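Local coordinates for protein Cif-like 1 (Burkholderia cenocepacia, PDB 7JQY) that probably hydrolyses epoxides, as a Cif-like member of the alpha/beta hydrolase family that assembles into an octamer, at residues D47-V52 and R116-G121; L172-D177 and R229-D234; K197-A202 and G283-D288. The protein carries 1 engineered substitution. All coordinates share one frame; numbering follows the deposited sequence.

Interaction 1 of 3, residues D47-V52 and R116-G121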
loop_
_atom_site.group_PDB
_atom_site.type_symbol
_atom_site.label_atom_id
_atom_site.label_comp_id
_atom_site.label_asym_id
_atom_site.label_seq_id
_atom_site.Cartn_x
_atom_site.Cartn_y
_atom_site.Cartn_z
ATOM N N ASP B 47 -40.848 29.053 -13.439
ATOM C CA ASP B 47 -41.657 29.163 -14.648
ATOM C C ASP B 47 -40.849 29.527 -15.889
ATOM O O ASP B 47 -41.420 29.566 -16.984
ATOM C CB ASP B 47 -42.791 30.180 -14.450
ATOM C CG ASP B 47 -42.296 31.528 -13.963
ATOM O OD1 ASP B 47 -42.751 31.975 -12.887
ATOM O OD2 ASP B 47 -41.460 32.149 -14.659
ATOM N N GLY B 48 -39.559 29.829 -15.744
ATOM C CA GLY B 48 -38.766 30.301 -16.859
ATOM C C GLY B 48 -38.453 29.211 -17.868
ATOM O O GLY B 48 -38.644 28.016 -17.637
ATOM N N GLU B 49 -37.976 29.651 -19.031
ATOM C CA GLU B 49 -37.524 28.720 -20.059
ATOM C C GLU B 49 -36.391 27.861 -19.515
ATOM O O GLU B 49 -35.446 28.375 -18.910
ATOM C CB GLU B 49 -37.047 29.477 -21.301
ATOM C CG GLU B 49 -38.121 30.214 -22.096
ATOM C CD GLU B 49 -37.572 30.767 -23.414
ATOM O OE1 GLU B 49 -37.254 31.977 -23.474
ATOM O OE2 GLU B 49 -37.442 29.989 -24.388
ATOM N N MET B 50 -36.490 26.552 -19.718
ATOM C CA MET B 50 -35.513 25.640 -19.144
ATOM C C MET B 50 -34.257 25.563 -20.002
ATOM O O MET B 50 -34.336 25.401 -21.223
ATOM C CB MET B 50 -36.101 24.247 -18.990
ATOM C CG MET B 50 -35.168 23.332 -18.243
ATOM S SD MET B 50 -35.892 21.741 -17.879
ATOM C CE MET B 50 -37.075 22.216 -16.621
ATOM N N VAL B 51 -33.099 25.681 -19.357
ATOM C CA VAL B 51 -31.801 25.474 -19.987
ATOM C C VAL B 51 -31.159 24.265 -19.321
ATOM O O VAL B 51 -30.861 24.298 -18.119
ATOM C CB VAL B 51 -30.894 26.709 -19.877
ATOM C CG1 VAL B 51 -29.580 26.467 -20.605
ATOM C CG2 VAL B 51 -31.595 27.928 -20.450
ATOM N N VAL B 52 -30.949 23.201 -20.095
ATOM C CA VAL B 52 -30.318 21.977 -19.617
ATOM C C VAL B 52 -28.856 21.997 -20.038
ATOM O O VAL B 52 -28.534 22.275 -21.208
ATOM C CB VAL B 52 -31.038 20.731 -20.158
ATOM C CG1 VAL B 52 -30.290 19.481 -19.785
ATOM C CG2 VAL B 52 -32.456 20.691 -19.638
ATOM N N ARG B 116 -40.243 21.918 -23.681
ATOM C CA ARG B 116 -39.325 22.670 -24.574
ATOM C C ARG B 116 -38.132 23.209 -23.762
ATOM O O ARG B 116 -38.337 23.840 -22.724
ATOM C CB ARG B 116 -40.061 23.819 -25.264
ATOM C CG ARG B 116 -41.210 23.376 -26.155
ATOM C CD ARG B 116 -40.718 22.506 -27.301
ATOM N NE ARG B 116 -41.807 22.104 -28.188
ATOM C CZ ARG B 116 -42.518 20.991 -28.041
ATOM N NH1 ARG B 116 -42.258 20.163 -27.038
ATOM N NH2 ARG B 116 -43.490 20.705 -28.895
ATOM N N ILE B 117 -36.889 22.970 -24.215
ATOM C CA ILE B 117 -35.695 23.317 -23.451
ATOM C C ILE B 117 -34.668 23.893 -24.414
ATOM O O ILE B 117 -34.677 23.588 -25.610
ATOM C CB ILE B 117 -35.083 22.094 -22.732
ATOM C CG1 ILE B 117 -34.653 21.068 -23.782
ATOM C CG2 ILE B 117 -36.069 21.490 -21.728
ATOM C CD1 ILE B 117 -33.841 19.928 -23.254
ATOM N N HIS B 118 -33.814 24.768 -23.899
ATOM C CA HIS B 118 -32.542 25.063 -24.543
ATOM C C HIS B 118 -31.530 24.056 -24.016
ATOM O O HIS B 118 -31.612 23.629 -22.858
ATOM C CB HIS B 118 -32.084 26.486 -24.235
ATOM C CG HIS B 118 -33.078 27.535 -24.626
ATOM N ND1 HIS B 118 -33.135 28.077 -25.894
ATOM C CD2 HIS B 118 -34.069 28.132 -23.920
ATOM C CE1 HIS B 118 -34.107 28.971 -25.947
ATOM N NE2 HIS B 118 -34.688 29.024 -24.762
ATOM N N LEU B 119 -30.600 23.645 -24.872
ATOM C CA LEU B 119 -29.744 22.506 -24.572
ATOM C C LEU B 119 -28.292 22.856 -24.864
ATOM O O LEU B 119 -27.961 23.259 -25.986
ATOM C CB LEU B 119 -30.185 21.274 -25.370
ATOM C CG LEU B 119 -29.630 19.916 -24.951
ATOM C CD1 LEU B 119 -29.760 19.711 -23.447
ATOM C CD2 LEU B 119 -30.315 18.800 -25.731
ATOM N N VAL B 120 -27.430 22.675 -23.863
ATOM C CA VAL B 120 -25.998 22.941 -23.955
ATOM C C VAL B 120 -25.235 21.684 -23.558
ATOM O O VAL B 120 -25.508 21.096 -22.504
ATOM C CB VAL B 120 -25.582 24.110 -23.044
ATOM C CG1 VAL B 120 -24.110 24.477 -23.292
ATOM C CG2 VAL B 120 -26.510 25.299 -23.234
ATOM N N GLY B 121 -24.278 21.279 -24.380
ATOM C CA GLY B 121 -23.485 20.099 -24.093
ATOM C C GLY B 121 -22.043 20.277 -24.516
ATOM O O GLY B 121 -21.728 21.065 -25.414
#
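Val52 and Leu119 pair side by side on adjacent parallel strands, and the packing is tight around them. Leu119 CD1 fits against Val52 CB at 3.7 Å, and on the same sheet face Ile117 adds a second branch. Ile117 holds CG1 between its backbone N and carbonyl carbon (chi1 62°), which carries CD1 across to Val52 CG2, 3.9 Å away, and leaves Ile117 CG2 to meet the sulfur of Met50. Three backbone bonds join the strands. His118 N gives its hydrogen to Met50 O at 2.8 Å, Val52 N to His118 O at 2.9 Å, and Val120 N to Val52 O at 2.9 Å, so His118 is gripped through both its N and its O. Beside the face of Val51 and His118, Val51 CG1 and Val120 CG2 touch more lightly, at 4.2 Å.

Toward the start of the strands the contact becomes polar and more open. Exposed Glu49 extends its chain to the imidazole of His118, whose NE2-H points to Glu49 OE2 at 2.9 Å with an angle of 151° at the hydrogen. Glu49 OE2 sits somewhat tilted from the ring plane of His118, and the hydrogen meets it from above the carboxylate plane, the two flat groups being turned 59° apart. The bond helps to set the rotation of the buried ring, against which Phe302 also packs, and would probably favour its protonated form.

The pair lies inside the central sheet of the alpha/beta hydrolase fold, with strand 77-82 bonded to the outer side of 50-54 and strand 140-146 to that of 117-122. Helices 98-111 and 124-135 cover the face of Met50, Val52, Ile117 and Leu119 through Val109, Ile105, Tyr132 and Ala129.

Interaction 2 of 3, residues L172-D177 and R229-D234; sequences LHQQRD and RAFPQD
Arg229 opens the contact by sending its long side chain against the turn that follows helix 169-173. Its NE-H bonds to His173 O at 2.9 Å, approaching in the carbonyl plane, and NH2 adds a weak bond of 3.4 Å to the same His173 O; one helix-end carbonyl thus receives two donors. Arg176 CA sits over the centre of one face of the guanidinium, 3.5 Å from Arg229 CZ. The Arg176 side chain crosses that of Arg229 at a slant, its NH2 3.8 Å from Arg229 CD and its own guanidinium plane turned 69° from the other. Glu226 forms salt bridges with both arginines and probably offsets their like charges, and Glu180 forms another with Arg229.

Phe231 comes next. Its CB lies 3.8 Å from Gln174 NE2, and the amide stands steeply to the ring, held by a bond to Tyr228 O. Pro232 CD brushes the same nitrogen. Farther on, Asp234 N bonds to Ala230 O in the first turn of helix 231-241.

These helices belong to the helical insertion between strands 140-146 and 250-255, the position of the cap domain in alpha/beta hydrolases; here an arginine closes the C-terminal end of a cap helix.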
loop_
_atom_site.group_PDB
_atom_site.type_symbol
_atom_site.label_atom_id
_atom_site.label_comp_id
_atom_site.label_asym_id
_atom_site.label_seq_id
_atom_site.Cartn_x
_atom_site.Cartn_y
_atom_site.Cartn_z
ATOM N N LEU B 172 -7.238 2.977 -24.349
ATOM C CA LEU B 172 -7.158 2.531 -22.961
ATOM C C LEU B 172 -8.539 2.461 -22.327
ATOM O O LEU B 172 -8.888 1.471 -21.682
ATOM C CB LEU B 172 -6.247 3.458 -22.155
ATOM C CG LEU B 172 -6.310 3.226 -20.642
ATOM C CD1 LEU B 172 -5.775 1.848 -20.288
ATOM C CD2 LEU B 172 -5.567 4.309 -19.866
ATOM N N HIS B 173 -9.336 3.516 -22.490
ATOM C CA HIS B 173 -10.652 3.537 -21.871
ATOM C C HIS B 173 -11.533 2.421 -22.401
ATOM O O HIS B 173 -12.448 1.971 -21.704
ATOM C CB HIS B 173 -11.315 4.890 -22.093
ATOM C CG HIS B 173 -10.684 5.994 -21.309
ATOM N ND1 HIS B 173 -11.258 7.239 -21.187
ATOM C CD2 HIS B 173 -9.525 6.038 -20.609
ATOM C CE1 HIS B 173 -10.477 8.008 -20.448
ATOM N NE2 HIS B 173 -9.422 7.302 -20.082
ATOM N N GLN B 174 -11.265 1.940 -23.610
ATOM C CA GLN B 174 -12.084 0.874 -24.163
ATOM C C GLN B 174 -11.641 -0.510 -23.714
ATOM O O GLN B 174 -12.292 -1.489 -24.085
ATOM C CB GLN B 174 -12.096 0.957 -25.692
ATOM C CG GLN B 174 -13.058 1.996 -26.232
ATOM C CD GLN B 174 -12.856 2.263 -27.719
ATOM O OE1 GLN B 174 -11.851 1.863 -28.294
ATOM N NE2 GLN B 174 -13.801 2.957 -28.333
ATOM N N GLN B 175 -10.586 -0.619 -22.908
ATOM C CA GLN B 175 -10.145 -1.904 -22.357
ATOM C C GLN B 175 -10.897 -2.189 -21.051
ATOM O O GLN B 175 -10.554 -1.660 -19.988
ATOM C CB GLN B 175 -8.635 -1.896 -22.139
ATOM C CG GLN B 175 -7.822 -1.491 -23.373
ATOM C CD GLN B 175 -8.232 -2.250 -24.627
ATOM O OE1 GLN B 175 -8.022 -3.462 -24.729
ATOM N NE2 GLN B 175 -8.835 -1.545 -25.580
ATOM N N ARG B 176 -11.912 -3.050 -21.120
ATOM C CA ARG B 176 -12.704 -3.365 -19.939
ATOM C C ARG B 176 -11.829 -4.014 -18.872
ATOM O O ARG B 176 -11.031 -4.907 -19.166
ATOM C CB ARG B 176 -13.869 -4.286 -20.311
ATOM C CG ARG B 176 -14.897 -4.490 -19.174
ATOM C CD ARG B 176 -16.198 -5.088 -19.678
ATOM N NE ARG B 176 -17.052 -4.109 -20.346
ATOM C CZ ARG B 176 -17.244 -4.068 -21.662
ATOM N NH1 ARG B 176 -16.640 -4.950 -22.447
ATOM N NH2 ARG B 176 -18.042 -3.153 -22.194
ATOM N N ASP B 177 -11.971 -3.528 -17.636
ATOM C CA ASP B 177 -11.272 -4.009 -16.444
ATOM C C ASP B 177 -9.813 -3.584 -16.389
ATOM O O ASP B 177 -9.299 -3.269 -15.308
ATOM C CB ASP B 177 -11.389 -5.532 -16.327
ATOM C CG ASP B 177 -12.807 -6.006 -16.513
ATOM O OD1 ASP B 177 -13.023 -6.898 -17.355
ATOM O OD2 ASP B 177 -13.710 -5.473 -15.820
ATOM N N ARG B 229 -16.639 2.680 -24.245
ATOM C CA ARG B 229 -16.810 1.339 -24.784
ATOM C C ARG B 229 -18.038 1.254 -25.674
ATOM O O ARG B 229 -18.145 0.322 -26.477
ATOM C CB ARG B 229 -16.877 0.328 -23.649
ATOM C CG ARG B 229 -15.538 0.120 -22.986
ATOM C CD ARG B 229 -15.686 -0.228 -21.511
ATOM N NE ARG B 229 -14.427 0.002 -20.812
ATOM C CZ ARG B 229 -14.237 -0.198 -19.513
ATOM N NH1 ARG B 229 -15.242 -0.641 -18.745
ATOM N NH2 ARG B 229 -13.045 0.052 -18.978
ATOM N N ALA B 230 -18.938 2.226 -25.575
ATOM C CA ALA B 230 -20.114 2.318 -26.431
ATOM C C ALA B 230 -19.870 3.109 -27.718
ATOM O O ALA B 230 -20.809 3.269 -28.504
ATOM C CB ALA B 230 -21.273 2.963 -25.668
ATOM N N PHE B 231 -18.666 3.650 -27.939
ATOM C CA PHE B 231 -18.418 4.452 -29.144
ATOM C C PHE B 231 -18.780 3.741 -30.447
ATOM O O PHE B 231 -19.434 4.370 -31.296
ATOM C CB PHE B 231 -16.957 4.929 -29.185
ATOM C CG PHE B 231 -16.690 6.159 -28.359
ATOM C CD1 PHE B 231 -17.730 6.868 -27.774
ATOM C CD2 PHE B 231 -15.390 6.575 -28.128
ATOM C CE1 PHE B 231 -17.475 7.994 -26.997
ATOM C CE2 PHE B 231 -15.126 7.697 -27.357
ATOM C CZ PHE B 231 -16.166 8.408 -26.788
ATOM N N PRO B 232 -18.417 2.468 -30.679
ATOM C CA PRO B 232 -18.821 1.844 -31.956
ATOM C C PRO B 232 -20.320 1.867 -32.192
ATOM O O PRO B 232 -20.770 2.212 -33.295
ATOM C CB PRO B 232 -18.293 0.402 -31.840
ATOM C CG PRO B 232 -17.398 0.366 -30.671
ATOM C CD PRO B 232 -17.381 1.684 -29.982
ATOM N N GLN B 233 -21.108 1.571 -31.158
ATOM C CA GLN B 233 -22.558 1.634 -31.274
ATOM C C GLN B 233 -23.024 3.056 -31.550
ATOM O O GLN B 233 -23.978 3.271 -32.311
ATOM C CB GLN B 233 -23.191 1.093 -29.989
ATOM C CG GLN B 233 -24.685 1.221 -29.902
ATOM C CD GLN B 233 -25.249 0.613 -28.609
ATOM O OE1 GLN B 233 -24.507 0.101 -27.756
ATOM N NE2 GLN B 233 -26.566 0.671 -28.465
ATOM N N ASP B 234 -22.367 4.041 -30.928
ATOM C CA ASP B 234 -22.696 5.442 -31.174
ATOM C C ASP B 234 -22.394 5.843 -32.618
ATOM O O ASP B 234 -23.109 6.662 -33.204
ATOM C CB ASP B 234 -21.925 6.337 -30.197
ATOM C CG ASP B 234 -22.353 6.129 -28.730
ATOM O OD1 ASP B 234 -23.570 6.075 -28.460
ATOM O OD2 ASP B 234 -21.465 6.013 -27.857
#

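Interaction 3 of 3, residues K197-A202 and G283-D288; sequences KRTHVA and GHWLPD
Arg198 O and His284 N form the one backbone hydrogen bond between the segments, 2.9 Å long and nearly straight at 159°. Thr199 OG1 bonds locally to Val201 O at 2.7 Å, within the loop after helix 187-198. Glu289 adds a shared clamp: its OE1 accepts the N-H groups of His200 and Val201 from one segment and of Gly283 from the other.

Apolar packing centres on Trp285. Thr199 CB meets the edge of the indole, 3.8 Å from Trp285 CD1, whereas Arg198 CB approaches obliquely, 3.8 Å from Trp285 NE1. Because the arginine chain is extended from CG to NE, its CD passes near Trp285 CZ2, and its guanidinium continues to Gln166 O. The indole N-H is held by Tyr195 O. Arg198 CB also presses on His284 CB at 3.7 Å, and Gly283 lets the backbones come close, Thr199 CA being 4.5 Å from Gly283 CA.

The loop 283-285 lies beyond strand 274-279, where alpha/beta hydrolases usually carry their catalytic histidine. The position of His284 is consistent with that role; its ring lies near, without touching, the presumed nucleophile elbow and has Ser258 as polar partner. The contact joins this loop to the helical cap.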
loop_
_atom_site.group_PDB
_atom_site.type_symbol
_atom_site.label_atom_id
_atom_site.label_comp_id
_atom_site.label_asym_id
_atom_site.label_seq_id
_atom_site.Cartn_x
_atom_site.Cartn_y
_atom_site.Cartn_z
ATOM N N LYS B 197 -3.055 18.996 -19.581
ATOM C CA LYS B 197 -2.479 18.870 -20.913
ATOM C C LYS B 197 -3.366 19.488 -21.987
ATOM O O LYS B 197 -2.865 19.855 -23.054
ATOM C CB LYS B 197 -2.231 17.391 -21.231
ATOM C CG LYS B 197 -0.841 16.935 -20.872
ATOM C CD LYS B 197 -0.665 15.440 -20.995
ATOM C CE LYS B 197 0.816 15.109 -20.894
ATOM N NZ LYS B 197 1.148 14.471 -19.591
ATOM N N ARG B 198 -4.660 19.645 -21.721
ATOM C CA ARG B 198 -5.600 20.166 -22.702
ATOM C C ARG B 198 -6.096 21.567 -22.369
ATOM O O ARG B 198 -6.880 22.132 -23.139
ATOM C CB ARG B 198 -6.792 19.212 -22.832
ATOM C CG ARG B 198 -6.435 17.850 -23.428
ATOM C CD ARG B 198 -7.535 16.794 -23.125
ATOM N NE ARG B 198 -7.308 15.575 -23.894
ATOM C CZ ARG B 198 -6.393 14.661 -23.593
ATOM N NH1 ARG B 198 -5.616 14.809 -22.518
ATOM N NH2 ARG B 198 -6.245 13.600 -24.374
ATOM N N THR B 199 -5.709 22.128 -21.229
ATOM C CA THR B 199 -6.113 23.485 -20.907
ATOM C C THR B 199 -5.083 24.468 -21.452
ATOM O O THR B 199 -3.936 24.112 -21.746
ATOM C CB THR B 199 -6.287 23.672 -19.393
ATOM O OG1 THR B 199 -7.018 24.876 -19.131
ATOM C CG2 THR B 199 -4.941 23.749 -18.689
ATOM N N HIS B 200 -5.518 25.701 -21.644
ATOM C CA HIS B 200 -4.575 26.781 -21.919
ATOM C C HIS B 200 -4.614 27.855 -20.853
ATOM O O HIS B 200 -3.569 28.422 -20.515
ATOM C CB HIS B 200 -4.816 27.421 -23.298
ATOM C CG HIS B 200 -3.784 28.439 -23.664
ATOM N ND1 HIS B 200 -4.051 29.791 -23.700
ATOM C CD2 HIS B 200 -2.474 28.305 -23.977
ATOM C CE1 HIS B 200 -2.953 30.445 -24.034
ATOM N NE2 HIS B 200 -1.982 29.566 -24.206
ATOM N N VAL B 201 -5.800 28.167 -20.341
ATOM C CA VAL B 201 -5.935 29.013 -19.163
ATOM C C VAL B 201 -5.576 28.185 -17.935
ATOM O O VAL B 201 -6.068 27.060 -17.765
ATOM C CB VAL B 201 -7.364 29.571 -19.061
ATOM C CG1 VAL B 201 -7.562 30.348 -17.760
ATOM C CG2 VAL B 201 -7.673 30.453 -20.281
ATOM N N ALA B 202 -4.726 28.742 -17.071
ATOM C CA ALA B 202 -4.342 28.051 -15.849
ATOM C C ALA B 202 -5.546 27.884 -14.926
ATOM O O ALA B 202 -6.251 28.853 -14.624
ATOM C CB ALA B 202 -3.230 28.813 -15.132
ATOM N N GLY B 283 -8.378 26.831 -24.127
ATOM C CA GLY B 283 -8.129 25.444 -24.456
ATOM C C GLY B 283 -9.387 24.625 -24.628
ATOM O O GLY B 283 -10.421 25.126 -25.072
ATOM N N HIS B 284 -9.322 23.376 -24.175
ATOM C CA HIS B 284 -10.360 22.387 -24.417
ATOM C C HIS B 284 -11.562 22.542 -23.496
ATOM O O HIS B 284 -12.648 22.070 -23.848
ATOM C CB HIS B 284 -9.757 20.990 -24.257
ATOM C CG HIS B 284 -10.653 19.874 -24.695
ATOM N ND1 HIS B 284 -10.920 19.608 -26.022
ATOM C CD2 HIS B 284 -11.323 18.939 -23.981
ATOM C CE1 HIS B 284 -11.721 18.560 -26.106
ATOM N NE2 HIS B 284 -11.986 18.139 -24.880
ATOM N N TRP B 285 -11.408 23.199 -22.346
ATOM C CA TRP B 285 -12.434 23.205 -21.292
ATOM C C TRP B 285 -13.100 24.576 -21.224
ATOM O O TRP B 285 -12.833 25.371 -20.324
ATOM C CB TRP B 285 -11.818 22.827 -19.932
ATOM C CG TRP B 285 -10.845 21.683 -19.997
ATOM C CD1 TRP B 285 -9.476 21.762 -19.963
ATOM C CD2 TRP B 285 -11.167 20.288 -20.090
ATOM N NE1 TRP B 285 -8.934 20.501 -20.027
ATOM C CE2 TRP B 285 -9.947 19.580 -20.106
ATOM C CE3 TRP B 285 -12.368 19.570 -20.156
ATOM C CZ2 TRP B 285 -9.891 18.184 -20.203
ATOM C CZ3 TRP B 285 -12.312 18.184 -20.249
ATOM C CH2 TRP B 285 -11.078 17.506 -20.277
ATOM N N LEU B 286 -14.017 24.825 -22.155
ATOM C CA LEU B 286 -14.623 26.150 -22.258
ATOM C C LEU B 286 -15.284 26.615 -20.968
ATOM O O LEU B 286 -15.018 27.756 -20.550
ATOM C CB LEU B 286 -15.602 26.181 -23.439
ATOM C CG LEU B 286 -15.212 27.167 -24.544
ATOM C CD1 LEU B 286 -16.293 27.212 -25.613
ATOM C CD2 LEU B 286 -14.950 28.560 -23.974
ATOM N N PRO B 287 -16.141 25.826 -20.298
ATOM C CA PRO B 287 -16.746 26.322 -19.046
ATOM C C PRO B 287 -15.736 26.596 -17.942
ATOM O O PRO B 287 -15.976 27.479 -17.110
ATOM C CB PRO B 287 -17.725 25.202 -18.658
ATOM C CG PRO B 287 -18.004 24.478 -19.927
ATOM C CD PRO B 287 -16.705 24.522 -20.690
ATOM N N ASP B 288 -14.631 25.851 -17.878
ATOM C CA ASP B 288 -13.614 26.127 -16.863
ATOM C C ASP B 288 -12.730 27.303 -17.248
ATOM O O ASP B 288 -12.369 28.119 -16.390
ATOM C CB ASP B 288 -12.737 24.895 -16.627
ATOM C CG ASP B 288 -13.492 23.754 -15.983
ATOM O OD1 ASP B 288 -13.798 23.845 -14.768
ATOM O OD2 ASP B 288 -13.777 22.767 -16.692
#

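Interaction 1 is the core contact, two sheet strands joined by backbone bonds and aliphatic packing, with one histidine-carboxylate bond at its exposed end. Interaction 2, partly buried on the other side of the chain's centre, belongs to the helical cap; an arginine side chain bonding to a backbone carbonyl carries it, with salt bridges to outside glutamates, and neighbouring subunits touch it. Interaction 3, also near another subunit, joins the end of a cap helix and the loop after it to the loop after the last strand by one backbone bond and packing on an indole. Strand 117-122 of interaction 1 continues to Arg122, which touches Trp285 of interaction 3, although the contacts stay about 7 Å apart at their nearest atoms.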